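Local coordinates for esterase YbfF (Escherichia coli, PDB 3BF7), which probably hydrolyses ester and thioester bonds as an alpha/beta hydrolase with a substrate-binding crevice set by the arrangement of its domains, at residues 124-136 with 148-162. The protein carries 1 engineered substitution. Numbering follows the deposited sequence.
Sequences HDEIFAAINAVSE and IMRQHLNEEGVIQFL
Glu126 OE1 and the backbone carbonyl of His152 share two waters, each water donating to both oxygens, the second with a doubtfully short approach to Glu126 OE1; the first lies 3.0 Å from Glu126 OE1 and 2.9 Å from His152 O. The two oxygens are thus joined through solvent at the edge of a largely apolar contact. Beside this bridge the imidazole of His152 lies flat against helix 125-136: Ala130 CA sits over one face, 4.0 Å from the ring centroid and 18° off its normal, a CH-pi contact. His152 CG is anti to its own carbonyl carbon (chi1 -69°), which lays the ring along the helix, with CD2 against Ala129 CB and CE1 3.5 Å from Ala133 CB. A weak bond from His152 ND1 to Ile148 O, in the ring plane, helps fix its rotation. A serine in place of His152 would probably leave a gap beside Ala129, Ala130 and Ala133, and Ile148 O without its weak bond from ND1. The small ridge residues let the two backbones come close, the CA atoms of Ala130 and Met149 being 5.0 Å apart. Further along, Val134 CG2 presses on Met149 CG at 3.5 Å, tighter than usual for carbons, while Ile148 CG2 reaches Ala133 CB. At the other end Ile127 splits its branches: CG1 and CD1 meet Leu153 and Val158, crossing both side chains at about a right angle, whereas CG2, anti to the backbone N, turns to Leu162 CD1. Helix 125-136 is thereby packed against the end of helix 142-149, the following loop and helix 156-163, helices inserted between strands 106-112 and 198-201 that probably belong to the helical cap; Trp171 of strand 170-171 touches Val134 and Met149, and helix 175-180 meets Ile131 through Val175.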
loop_
_atom_site.group_PDB
_atom_site.type_symbol
_atom_site.label_atom_id
_atom_site.label_comp_id
_atom_site.label_asym_id
_atom_site.label_seq_id
_atom_site.Cartn_x
_atom_site.Cartn_y
_atom_site.Cartn_z
ATOM N N HIS A 124 -2.940 -9.045 12.891
ATOM C CA HIS A 124 -3.920 -9.603 11.970
ATOM C C HIS A 124 -4.391 -11.014 12.264
ATOM O O HIS A 124 -4.982 -11.649 11.396
ATOM C CB HIS A 124 -3.366 -9.571 10.539
ATOM C CG HIS A 124 -3.060 -8.196 10.039
ATOM N ND1 HIS A 124 -1.931 -7.498 10.410
ATOM C CD2 HIS A 124 -3.755 -7.375 9.215
ATOM C CE1 HIS A 124 -1.943 -6.309 9.835
ATOM N NE2 HIS A 124 -3.040 -6.209 9.105
ATOM N N ASP A 125 -4.164 -11.516 13.470
ATOM C CA ASP A 125 -4.576 -12.882 13.752
ATOM C C ASP A 125 -6.065 -13.139 13.582
ATOM O O ASP A 125 -6.456 -14.181 13.057
ATOM C CB ASP A 125 -4.141 -13.302 15.152
ATOM C CG ASP A 125 -2.649 -13.558 15.250
ATOM O OD1 ASP A 125 -1.942 -13.482 14.215
ATOM O OD2 ASP A 125 -2.184 -13.844 16.374
ATOM N N GLU A 126 -6.899 -12.204 14.021
ATOM C CA GLU A 126 -8.339 -12.378 13.891
ATOM C C GLU A 126 -8.764 -12.284 12.428
ATOM O O GLU A 126 -9.700 -12.962 12.002
ATOM C CB GLU A 126 -9.059 -11.347 14.757
ATOM C CG GLU A 126 -8.702 -11.512 16.226
ATOM C CD GLU A 126 -9.201 -10.383 17.091
ATOM O OE1 GLU A 126 -10.378 -10.423 17.499
ATOM O OE2 GLU A 126 -8.410 -9.454 17.355
ATOM N N ILE A 127 -8.072 -11.446 11.661
ATOM C CA ILE A 127 -8.358 -11.318 10.236
ATOM C C ILE A 127 -8.001 -12.647 9.549
ATOM O O ILE A 127 -8.774 -13.154 8.735
ATOM C CB ILE A 127 -7.573 -10.128 9.625
ATOM C CG1 ILE A 127 -8.259 -8.815 10.021
ATOM C CG2 ILE A 127 -7.489 -10.264 8.109
ATOM C CD1 ILE A 127 -7.474 -7.573 9.661
ATOM N N PHE A 128 -6.849 -13.221 9.885
ATOM C CA PHE A 128 -6.462 -14.508 9.308
ATOM C C PHE A 128 -7.485 -15.578 9.700
ATOM O O PHE A 128 -7.835 -16.435 8.891
ATOM C CB PHE A 128 -5.072 -14.929 9.797
ATOM C CG PHE A 128 -3.935 -14.406 8.955
ATOM C CD1 PHE A 128 -3.698 -14.914 7.678
ATOM C CD2 PHE A 128 -3.073 -13.436 9.457
ATOM C CE1 PHE A 128 -2.615 -14.464 6.917
ATOM C CE2 PHE A 128 -1.990 -12.979 8.705
ATOM C CZ PHE A 128 -1.760 -13.496 7.433
ATOM N N ALA A 129 -7.961 -15.527 10.943
ATOM C CA ALA A 129 -8.946 -16.497 11.416
ATOM C C ALA A 129 -10.244 -16.373 10.616
ATOM O O ALA A 129 -10.864 -17.378 10.256
ATOM C CB ALA A 129 -9.219 -16.284 12.902
ATOM N N ALA A 130 -10.653 -15.139 10.342
ATOM C CA ALA A 130 -11.871 -14.885 9.579
ATOM C C ALA A 130 -11.715 -15.391 8.147
ATOM O O ALA A 130 -12.625 -16.010 7.591
ATOM C CB ALA A 130 -12.181 -13.394 9.575
ATOM N N ILE A 131 -10.559 -15.111 7.553
ATOM C CA ILE A 131 -10.265 -15.542 6.192
ATOM C C ILE A 131 -10.313 -17.067 6.101
ATOM O O ILE A 131 -10.923 -17.629 5.186
ATOM C CB ILE A 131 -8.869 -15.024 5.761
ATOM C CG1 ILE A 131 -8.942 -13.512 5.527
ATOM C CG2 ILE A 131 -8.383 -15.752 4.515
ATOM C CD1 ILE A 131 -7.598 -12.849 5.341
ATOM N N ASN A 132 -9.688 -17.736 7.062
ATOM C CA ASN A 132 -9.665 -19.193 7.069
ATOM C C ASN A 132 -11.049 -19.786 7.313
ATOM O O ASN A 132 -11.396 -20.819 6.736
ATOM C CB ASN A 132 -8.679 -19.703 8.124
ATOM C CG ASN A 132 -8.574 -21.217 8.140
ATOM O OD1 ASN A 132 -9.363 -21.901 8.793
ATOM N ND2 ASN A 132 -7.601 -21.749 7.408
ATOM N N ALA A 133 -11.841 -19.132 8.156
ATOM C CA ALA A 133 -13.187 -19.611 8.451
ATOM C C ALA A 133 -14.031 -19.572 7.180
ATOM O O ALA A 133 -14.826 -20.477 6.921
ATOM C CB ALA A 133 -13.825 -18.755 9.538
ATOM N N VAL A 134 -13.863 -18.518 6.387
ATOM C CA VAL A 134 -14.609 -18.396 5.142
ATOM C C VAL A 134 -14.217 -19.528 4.196
ATOM O O VAL A 134 -15.078 -20.166 3.589
ATOM C CB VAL A 134 -14.335 -17.037 4.451
ATOM C CG1 VAL A 134 -14.875 -17.058 3.024
ATOM C CG2 VAL A 134 -14.986 -15.913 5.238
ATOM N N SER A 135 -12.916 -19.780 4.083
ATOM C CA SER A 135 -12.410 -20.832 3.206
ATOM C C SER A 135 -12.896 -22.218 3.618
ATOM O O SER A 135 -13.183 -23.059 2.766
ATOM C CB SER A 135 -10.879 -20.820 3.193
ATOM O OG SER A 135 -10.386 -19.609 2.651
ATOM N N GLU A 136 -12.981 -22.453 4.922
ATOM C CA GLU A 136 -13.425 -23.744 5.435
ATOM C C GLU A 136 -14.927 -23.960 5.292
ATOM O O GLU A 136 -15.393 -25.097 5.256
ATOM C CB GLU A 136 -13.019 -23.895 6.903
ATOM C CG GLU A 136 -11.528 -24.101 7.108
ATOM C CD GLU A 136 -11.015 -25.343 6.404
ATOM O OE1 GLU A 136 -11.520 -26.447 6.701
ATOM O OE2 GLU A 136 -10.106 -25.217 5.555
ATOM N N ILE A 148 -19.929 -14.798 7.875
ATOM C CA ILE A 148 -18.951 -15.564 8.634
ATOM C C ILE A 148 -17.899 -14.653 9.255
ATOM O O ILE A 148 -17.543 -14.806 10.424
ATOM C CB ILE A 148 -18.244 -16.596 7.735
ATOM C CG1 ILE A 148 -19.262 -17.625 7.245
ATOM C CG2 ILE A 148 -17.109 -17.271 8.494
ATOM C CD1 ILE A 148 -18.694 -18.620 6.275
ATOM N N MET A 149 -17.413 -13.698 8.474
ATOM C CA MET A 149 -16.389 -12.785 8.954
ATOM C C MET A 149 -16.847 -11.914 10.115
ATOM O O MET A 149 -16.042 -11.549 10.973
ATOM C CB MET A 149 -15.896 -11.923 7.797
ATOM C CG MET A 149 -15.295 -12.763 6.687
ATOM S SD MET A 149 -14.613 -11.800 5.346
ATOM C CE MET A 149 -12.973 -11.440 5.988
ATOM N N ARG A 150 -18.134 -11.585 10.149
ATOM C CA ARG A 150 -18.661 -10.759 11.228
ATOM C C ARG A 150 -18.624 -11.506 12.556
ATOM O O ARG A 150 -18.812 -10.907 13.613
ATOM C CB ARG A 150 -20.095 -10.318 10.925
ATOM C CG ARG A 150 -20.220 -9.428 9.703
ATOM C CD ARG A 150 -21.554 -8.696 9.673
ATOM N NE ARG A 150 -21.684 -7.877 8.471
ATOM C CZ ARG A 150 -22.128 -8.326 7.303
ATOM N NH1 ARG A 150 -22.499 -9.593 7.173
ATOM N NH2 ARG A 150 -22.186 -7.512 6.258
ATOM N N GLN A 151 -18.379 -12.811 12.497
ATOM C CA GLN A 151 -18.303 -13.632 13.702
ATOM C C GLN A 151 -16.902 -13.541 14.299
ATOM O O GLN A 151 -16.658 -14.003 15.416
ATOM C CB GLN A 151 -18.629 -15.091 13.367
ATOM C CG GLN A 151 -19.959 -15.273 12.649
ATOM C CD GLN A 151 -20.251 -16.720 12.299
ATOM O OE1 GLN A 151 -21.259 -17.022 11.656
ATOM N NE2 GLN A 151 -19.374 -17.625 12.721
ATOM N N HIS A 152 -15.986 -12.937 13.543
ATOM C CA HIS A 152 -14.598 -12.780 13.969
ATOM C C HIS A 152 -14.183 -11.322 14.099
ATOM O O HIS A 152 -13.358 -10.975 14.945
ATOM C CB HIS A 152 -13.647 -13.433 12.962
ATOM C CG HIS A 152 -13.717 -14.925 12.932
ATOM N ND1 HIS A 152 -14.719 -15.616 12.286
ATOM C CD2 HIS A 152 -12.904 -15.859 13.476
ATOM C CE1 HIS A 152 -14.518 -16.914 12.432
ATOM N NE2 HIS A 152 -13.425 -17.088 13.151
ATOM N N LEU A 153 -14.751 -10.480 13.242
ATOM C CA LEU A 153 -14.411 -9.065 13.205
ATOM C C LEU A 153 -15.634 -8.185 13.410
ATOM O O LEU A 153 -16.733 -8.534 12.992
ATOM C CB LEU A 153 -13.778 -8.734 11.850
ATOM C CG LEU A 153 -12.633 -9.642 11.388
ATOM C CD1 LEU A 153 -12.323 -9.368 9.922
ATOM C CD2 LEU A 153 -11.408 -9.419 12.261
ATOM N N ASN A 154 -15.440 -7.037 14.048
ATOM C CA ASN A 154 -16.553 -6.128 14.272
ATOM C C ASN A 154 -16.399 -4.795 13.554
ATOM O O ASN A 154 -17.172 -3.863 13.780
ATOM C CB ASN A 154 -16.774 -5.915 15.770
ATOM C CG ASN A 154 -17.361 -7.140 16.441
ATOM O OD1 ASN A 154 -16.657 -8.111 16.718
ATOM N ND2 ASN A 154 -18.666 -7.113 16.679
ATOM N N GLU A 155 -15.397 -4.711 12.686
ATOM C CA GLU A 155 -15.157 -3.508 11.898
ATOM C C GLU A 155 -15.666 -3.799 10.489
ATOM O O GLU A 155 -14.979 -4.438 9.691
ATOM C CB GLU A 155 -13.662 -3.175 11.858
ATOM C CG GLU A 155 -13.163 -2.314 13.018
ATOM C CD GLU A 155 -13.246 -3.000 14.370
ATOM O OE1 GLU A 155 -12.868 -2.366 15.378
ATOM O OE2 GLU A 155 -13.685 -4.167 14.435
ATOM N N GLU A 156 -16.877 -3.337 10.193
ATOM C CA GLU A 156 -17.486 -3.577 8.889
ATOM C C GLU A 156 -16.625 -3.083 7.727
ATOM O O GLU A 156 -16.580 -3.716 6.673
ATOM C CB GLU A 156 -18.870 -2.923 8.823
ATOM C CG GLU A 156 -19.650 -3.254 7.558
ATOM C CD GLU A 156 -20.043 -4.720 7.468
ATOM O OE1 GLU A 156 -20.448 -5.160 6.372
ATOM O OE2 GLU A 156 -19.959 -5.433 8.492
ATOM N N GLY A 157 -15.945 -1.958 7.919
ATOM C CA GLY A 157 -15.097 -1.424 6.867
ATOM C C GLY A 157 -13.976 -2.379 6.500
ATOM O O GLY A 157 -13.645 -2.544 5.323
ATOM N N VAL A 158 -13.384 -3.007 7.509
ATOM C CA VAL A 158 -12.302 -3.953 7.280
ATOM C C VAL A 158 -12.843 -5.176 6.548
ATOM O O VAL A 158 -12.223 -5.682 5.611
ATOM C CB VAL A 158 -11.657 -4.391 8.613
ATOM C CG1 VAL A 158 -10.608 -5.463 8.359
ATOM C CG2 VAL A 158 -11.019 -3.190 9.299
ATOM N N ILE A 159 -14.009 -5.649 6.972
ATOM C CA ILE A 159 -14.625 -6.803 6.339
ATOM C C ILE A 159 -14.872 -6.544 4.854
ATOM O O ILE A 159 -14.528 -7.371 4.009
ATOM C CB ILE A 159 -15.959 -7.168 7.030
ATOM C CG1 ILE A 159 -15.677 -7.683 8.445
ATOM C CG2 ILE A 159 -16.707 -8.214 6.216
ATOM C CD1 ILE A 159 -16.924 -7.946 9.270
ATOM N N GLN A 160 -15.457 -5.394 4.532
ATOM C CA GLN A 160 -15.740 -5.072 3.137
ATOM C C GLN A 160 -14.464 -4.910 2.318
ATOM O O GLN A 160 -14.426 -5.281 1.146
ATOM C CB GLN A 160 -16.606 -3.813 3.050
ATOM C CG GLN A 160 -17.987 -3.999 3.671
ATOM C CD GLN A 160 -18.788 -5.108 3.007
ATOM O OE1 GLN A 160 -19.593 -5.781 3.653
ATOM N NE2 GLN A 160 -18.581 -5.294 1.709
ATOM N N PHE A 161 -13.422 -4.360 2.933
ATOM C CA PHE A 161 -12.140 -4.184 2.261
ATOM C C PHE A 161 -11.592 -5.559 1.878
ATOM O O PHE A 161 -11.195 -5.785 0.735
ATOM C CB PHE A 161 -11.165 -3.461 3.196
ATOM C CG PHE A 161 -9.718 -3.682 2.862
ATOM C CD1 PHE A 161 -9.168 -3.191 1.680
ATOM C CD2 PHE A 161 -8.902 -4.395 3.735
ATOM C CE1 PHE A 161 -7.824 -3.411 1.378
ATOM C CE2 PHE A 161 -7.560 -4.619 3.441
ATOM C CZ PHE A 161 -7.021 -4.125 2.259
ATOM N N LEU A 162 -11.584 -6.478 2.836
ATOM C CA LEU A 162 -11.088 -7.824 2.584
ATOM C C LEU A 162 -11.900 -8.528 1.504
ATOM O O LEU A 162 -11.342 -9.206 0.641
ATOM C CB LEU A 162 -11.124 -8.647 3.875
ATOM C CG LEU A 162 -10.191 -8.165 4.990
ATOM C CD1 LEU A 162 -10.490 -8.925 6.271
ATOM C CD2 LEU A 162 -8.740 -8.354 4.572
HETATM O O HOH W 1 -12.043 -12.807 16.724
HETATM O O HOH W 2 -11.936 -9.025 16.102
#